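Local coordinates for protein D-glucosaminate-6-phosphate ammonia lyase (Salmonella typhimurium, PDB 7LCE) that belongs to the aminotransferase-like family of pyridoxal-phosphate-dependent enzymes, carries its cofactor covalently bound, and forms an eight-chain assembly, at residues Ile79-Ala84 / Pro185-Ala190; Met206-Gly211 / Gly221-Arg226. One frame throughout, in Å; residues are numbered along the deposited sequence. Where two conformers were deposited one is given.

Contact 1: Ile79-Ala84 / Pro185-Ala190; sequences IAVAAA and PLIVDA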
loop_
_atom_site.group_PDB
_atom_site.type_symbol
_atom_site.label_atom_id
_atom_site.label_comp_id
_atom_site.label_asym_id
_atom_site.label_seq_id
_atom_site.Cartn_x
_atom_site.Cartn_y
_atom_site.Cartn_z
ATOM N N ILE A 79 -4.689 -5.729 32.288
ATOM C CA ILE A 79 -5.530 -6.915 32.156
ATOM C C ILE A 79 -6.957 -6.524 31.791
ATOM O O ILE A 79 -7.590 -7.161 30.941
ATOM C CB ILE A 79 -5.485 -7.749 33.449
ATOM C CG1 ILE A 79 -4.089 -8.328 33.665
ATOM C CG2 ILE A 79 -6.509 -8.865 33.405
ATOM C CD1 ILE A 79 -3.936 -9.037 34.991
ATOM N N ALA A 80 -7.483 -5.468 32.418
ATOM C CA ALA A 80 -8.853 -5.053 32.132
ATOM C C ALA A 80 -9.012 -4.647 30.673
ATOM O O ALA A 80 -10.022 -4.971 30.038
ATOM C CB ALA A 80 -9.265 -3.911 33.059
ATOM N N VAL A 81 -8.019 -3.946 30.120
ATOM C CA VAL A 81 -8.066 -3.582 28.706
ATOM C C VAL A 81 -8.015 -4.833 27.840
ATOM O O VAL A 81 -8.793 -4.986 26.890
ATOM C CB VAL A 81 -6.928 -2.606 28.363
ATOM C CG1 VAL A 81 -6.849 -2.389 26.860
ATOM C CG2 VAL A 81 -7.146 -1.283 29.072
ATOM N N ALA A 82 -7.097 -5.752 28.157
ATOM C CA ALA A 82 -7.031 -7.013 27.426
ATOM C C ALA A 82 -8.335 -7.788 27.547
ATOM O O ALA A 82 -8.742 -8.473 26.601
ATOM C CB ALA A 82 -5.860 -7.857 27.926
ATOM N N ALA A 83 -8.998 -7.701 28.702
ATOM C CA ALA A 83 -10.304 -8.332 28.855
ATOM C C ALA A 83 -11.333 -7.698 27.926
ATOM O O ALA A 83 -12.179 -8.396 27.355
ATOM C CB ALA A 83 -10.761 -8.246 30.311
ATOM N N ALA A 84 -11.287 -6.372 27.774
ATOM C CA ALA A 84 -12.250 -5.698 26.909
ATOM C C ALA A 84 -11.977 -5.974 25.437
ATOM O O ALA A 84 -12.910 -5.977 24.624
ATOM C CB ALA A 84 -12.237 -4.193 27.174
ATOM N N PRO A 185 -17.694 -1.906 27.630
ATOM C CA PRO A 185 -17.349 -1.934 29.053
ATOM C C PRO A 185 -16.690 -0.633 29.481
ATOM O O PRO A 185 -15.895 -0.045 28.743
ATOM C CB PRO A 185 -16.384 -3.120 29.158
ATOM C CG PRO A 185 -15.750 -3.189 27.815
ATOM C CD PRO A 185 -16.820 -2.784 26.832
ATOM N N LEU A 186 -17.034 -0.182 30.683
ATOM C CA LEU A 186 -16.430 1.003 31.277
ATOM C C LEU A 186 -15.399 0.576 32.310
ATOM O O LEU A 186 -15.711 -0.190 33.226
ATOM C CB LEU A 186 -17.486 1.894 31.935
ATOM C CG LEU A 186 -16.915 3.056 32.752
ATOM C CD1 LEU A 186 -16.060 3.960 31.876
ATOM C CD2 LEU A 186 -18.017 3.847 33.428
ATOM N N ILE A 187 -14.177 1.076 32.160
ATOM C CA ILE A 187 -13.066 0.740 33.040
ATOM C C ILE A 187 -12.737 1.971 33.868
ATOM O O ILE A 187 -12.611 3.076 33.326
ATOM C CB ILE A 187 -11.843 0.265 32.238
ATOM C CG1 ILE A 187 -12.227 -0.913 31.342
ATOM C CG2 ILE A 187 -10.702 -0.122 33.165
ATOM C CD1 ILE A 187 -11.093 -1.430 30.491
ATOM N N VAL A 188 -12.597 1.785 35.176
ATOM C CA VAL A 188 -12.313 2.873 36.100
ATOM C C VAL A 188 -10.993 2.585 36.796
ATOM O O VAL A 188 -10.814 1.512 37.384
ATOM C CB VAL A 188 -13.441 3.062 37.130
ATOM C CG1 VAL A 188 -13.010 4.048 38.197
ATOM C CG2 VAL A 188 -14.703 3.547 36.443
ATOM N N ASP A 189 -10.074 3.541 36.723
ATOM C CA ASP A 189 -8.816 3.468 37.452
ATOM C C ASP A 189 -8.998 4.203 38.774
ATOM O O ASP A 189 -9.031 5.438 38.810
ATOM C CB ASP A 189 -7.684 4.070 36.623
ATOM C CG ASP A 189 -6.369 4.137 37.379
ATOM O OD1 ASP A 189 -6.241 3.498 38.447
ATOM O OD2 ASP A 189 -5.448 4.824 36.890
ATOM N N ALA A 190 -9.112 3.442 39.862
ATOM C CA ALA A 190 -9.239 4.015 41.195
ATOM C C ALA A 190 -8.136 3.462 42.086
ATOM O O ALA A 190 -8.408 2.912 43.158
ATOM C CB ALA A 190 -10.616 3.711 41.784
#

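Contact 2: Met206-Gly211 / Gly221-Arg226; sequences MVIYSG and GFITGR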
loop_
_atom_site.group_PDB
_atom_site.type_symbol
_atom_site.label_atom_id
_atom_site.label_comp_id
_atom_site.label_asym_id
_atom_site.label_seq_id
_atom_site.Cartn_x
_atom_site.Cartn_y
_atom_site.Cartn_z
ATOM N N MET A 206 -15.619 -2.543 35.245
ATOM C CA MET A 206 -14.399 -3.015 35.892
ATOM C C MET A 206 -13.704 -1.848 36.576
ATOM O O MET A 206 -13.418 -0.832 35.936
ATOM C CB MET A 206 -13.442 -3.671 34.885
ATOM C CG MET A 206 -13.968 -4.952 34.256
ATOM S SD MET A 206 -12.884 -5.594 32.963
ATOM C CE MET A 206 -13.200 -4.465 31.607
ATOM N N VAL A 207 -13.421 -2.001 37.869
ATOM C CA VAL A 207 -12.750 -0.984 38.671
ATOM C C VAL A 207 -11.467 -1.575 39.243
ATOM O O VAL A 207 -11.455 -2.722 39.705
ATOM C CB VAL A 207 -13.666 -0.465 39.798
ATOM C CG1 VAL A 207 -13.009 0.686 40.536
ATOM C CG2 VAL A 207 -15.011 -0.038 39.228
ATOM N N ILE A 208 -10.387 -0.795 39.207
ATOM C CA ILE A 208 -9.056 -1.256 39.588
ATOM C C ILE A 208 -8.599 -0.503 40.830
ATOM O O ILE A 208 -8.671 0.731 40.878
ATOM C CB ILE A 208 -8.040 -1.072 38.446
ATOM C CG1 ILE A 208 -8.407 -1.945 37.246
ATOM C CG2 ILE A 208 -6.640 -1.396 38.929
ATOM C CD1 ILE A 208 -9.300 -1.262 36.243
ATOM N N TYR A 209 -8.131 -1.246 41.831
ATOM C CA TYR A 209 -7.576 -0.690 43.055
ATOM C C TYR A 209 -6.152 -1.194 43.250
ATOM O O TYR A 209 -5.735 -2.191 42.654
ATOM C CB TYR A 209 -8.422 -1.060 44.282
ATOM C CG TYR A 209 -9.806 -0.456 44.304
ATOM C CD1 TYR A 209 -10.865 -1.070 43.653
ATOM C CD2 TYR A 209 -10.059 0.718 45.001
ATOM C CE1 TYR A 209 -12.132 -0.522 43.676
ATOM C CE2 TYR A 209 -11.321 1.274 45.031
ATOM C CZ TYR A 209 -12.356 0.650 44.368
ATOM O OH TYR A 209 -13.619 1.200 44.398
ATOM N N SER A 210 -5.406 -0.493 44.099
ATOM C CA SER A 210 -4.062 -0.898 44.495
ATOM C C SER A 210 -4.083 -1.313 45.959
ATOM O O SER A 210 -4.367 -0.489 46.836
ATOM C CB SER A 210 -3.059 0.232 44.274
ATOM O OG SER A 210 -1.806 -0.090 44.853
ATOM N N GLY A 211 -3.777 -2.585 46.219
ATOM C CA GLY A 211 -3.835 -3.090 47.583
ATOM C C GLY A 211 -2.791 -2.468 48.491
ATOM O O GLY A 211 -3.036 -2.259 49.683
ATOM N N GLY A 221 -3.004 -5.906 43.853
ATOM C CA GLY A 221 -4.059 -5.072 43.309
ATOM C C GLY A 221 -5.193 -5.984 42.906
ATOM O O GLY A 221 -5.048 -7.208 42.879
ATOM N N PHE A 222 -6.342 -5.386 42.601
ATOM C CA PHE A 222 -7.469 -6.212 42.196
ATOM C C PHE A 222 -8.386 -5.457 41.247
ATOM O O PHE A 222 -8.463 -4.225 41.268
ATOM C CB PHE A 222 -8.249 -6.724 43.415
ATOM C CG PHE A 222 -8.745 -5.640 44.331
ATOM C CD1 PHE A 222 -7.925 -5.125 45.322
ATOM C CD2 PHE A 222 -10.040 -5.166 44.229
ATOM C CE1 PHE A 222 -8.380 -4.140 46.179
ATOM C CE2 PHE A 222 -10.501 -4.180 45.084
ATOM C CZ PHE A 222 -9.671 -3.668 46.061
ATOM N N ILE A 223 -9.062 -6.225 40.395
ATOM C CA ILE A 223 -10.117 -5.738 39.517
ATOM C C ILE A 223 -11.443 -6.243 40.063
ATOM O O ILE A 223 -11.571 -7.428 40.390
ATOM C CB ILE A 223 -9.911 -6.212 38.069
ATOM C CG1 ILE A 223 -8.491 -5.887 37.598
ATOM C CG2 ILE A 223 -10.961 -5.596 37.159
ATOM C CD1 ILE A 223 -8.150 -6.466 36.242
ATOM N N THR A 224 -12.426 -5.352 40.158
ATOM C CA THR A 224 -13.741 -5.699 40.677
ATOM C C THR A 224 -14.816 -5.160 39.742
ATOM O O THR A 224 -14.673 -4.069 39.180
ATOM C CB THR A 224 -13.929 -5.152 42.106
ATOM O OG1 THR A 224 -15.191 -5.577 42.630
ATOM C CG2 THR A 224 -13.851 -3.630 42.129
ATOM N N GLY A 225 -15.883 -5.932 39.561
ATOM C CA GLY A 225 -16.931 -5.513 38.643
ATOM C C GLY A 225 -17.883 -6.642 38.302
ATOM O O GLY A 225 -18.126 -7.539 39.117
ATOM N N ARG A 226 -18.424 -6.581 37.085
ATOM C CA ARG A 226 -19.405 -7.567 36.659
ATOM C C ARG A 226 -18.730 -8.895 36.340
ATOM O O ARG A 226 -17.599 -8.939 35.848
ATOM C CB ARG A 226 -20.185 -7.058 35.445
ATOM C CG ARG A 226 -20.901 -5.743 35.706
ATOM C CD ARG A 226 -22.052 -5.520 34.741
ATOM N NE ARG A 226 -22.828 -4.339 35.098
ATOM C CZ ARG A 226 -23.763 -4.316 36.038
ATOM N NH1 ARG A 226 -24.058 -5.394 36.745
ATOM N NH2 ARG A 226 -24.416 -3.181 36.277
#

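Contact 1: Ile79-Ala84 / Pro185-Ala190
Helix 73-86 packs on the central mixed sheet of the cofactor-binding domain, and at this point Ala80, Val81 and Ala84 on one side of the helix meet Pro185 and Ile187 of strand 186-189 and its approach. Segment 79-84 of the helix and strand 186-189 run antiparallel, their N-to-C directions 177° apart, with axes 9.7 Å from each other at the closest. The main probe is the CD1 end of Ile187. With CG1 set anti to the carbonyl carbon (chi1 -56°) and the chain extended beyond it, the side chain rises from the sheet and places Ile187 CD1 against the helix backbone, 3.7 Å from Ala80 O. Ala80 O also accepts the helical hydrogen bond from Ala84 N (2.9 Å), so this buried oxygen has a polar partner as well as the methyl. The CB of Ala80 lies 4.0 Å from the same Ile187 CD1 and 4.1 Å from Ile187 CG2, and thus touches both branches. Val81 comes in across the isoleucine at about a right angle, its CG2 4.2 Å from Ile187 CD1.

The alanines on this side of the helix are consistent with its close approach to the middle of the seven-stranded sheet, the core of the fold-type I architecture. One turn on from Ala80, Ala84 CB rests on Pro185 CG at 3.7 Å. The same alanine also touches Ala155 of strand 153-159, while Trp229 of helix 227-234 packs on the proline. Leu186 and Val188 turn to the other face of the sheet, where helix 172-181 lies. Farther along the strand, Asp189 OD2 lies near N1 of the modified residue at position 213, though the geometry does not settle a bond; an aspartate stands at this place in many fold-type I relatives.

Contact 2: Met206-Gly211 / Gly221-Arg226
Tyr209 and Phe222 form the apolar centre on one face of this antiparallel hairpin. Placing CG between its backbone N and carbonyl carbon (chi1 56°) brings the Phe222 ring back over its partner, and Tyr209 CB lies above one face of that ring, 3.8 Å from its centroid, in a CH-pi contact. The rings themselves are inclined by only 16°, but so offset that little of one lies above the other. Thr224 CG2 meets the edge of the tyrosine ring, 3.9 Å from Tyr209 CE1. On the opposite face Ile208 and Ile223 lie side by side, their CG1 atoms 4.0 Å apart, and Ile223 CG2 reaches Met206 CB; helices 73-86 and 227-234 cover these residues.

Farther out, the backbones pair Val207 with Thr224 and Tyr209 with Phe222. Tyr209 N gives a bond of 3.0 Å, almost straight, to Phe222 O, whereas the return bond from Phe222 N to Tyr209 O is longer, at 3.3 Å, with its donor above the carbonyl plane. At the polar margin Thr224 OG1 bonds to the hydroxyls of Thr62 and Ser67, and Tyr209 OH to Asp195 O. Ser210 OG holds a phosphate oxygen of the modified residue at position 213. The strand that ends in Ser210 thus reaches the cofactor phosphate from a hairpin bonded along its backbone and packed on both faces.

From the N terminus, helix 73-86 comes first and waits about a hundred residues for its partner: contact 1 closes that long loop when strand 186-189 arrives. The chain then passes through helix 198-201 into strand 206-210, a parallel neighbour of strand 186-189, and returns after a ten-residue loop as strand 221-225, so contact 2 closes a short loop that carries the modified lysine. The two loops follow in series and neither crosses the other. They share one sheet: Val188 N lies 2.8 Å from Met206 O in a probable hydrogen bond, and Ile187 CG2 packs on Ile208 CD1. Ala80 of contact 1 also touches Met206 and Ile208, tying one helix to both contacts.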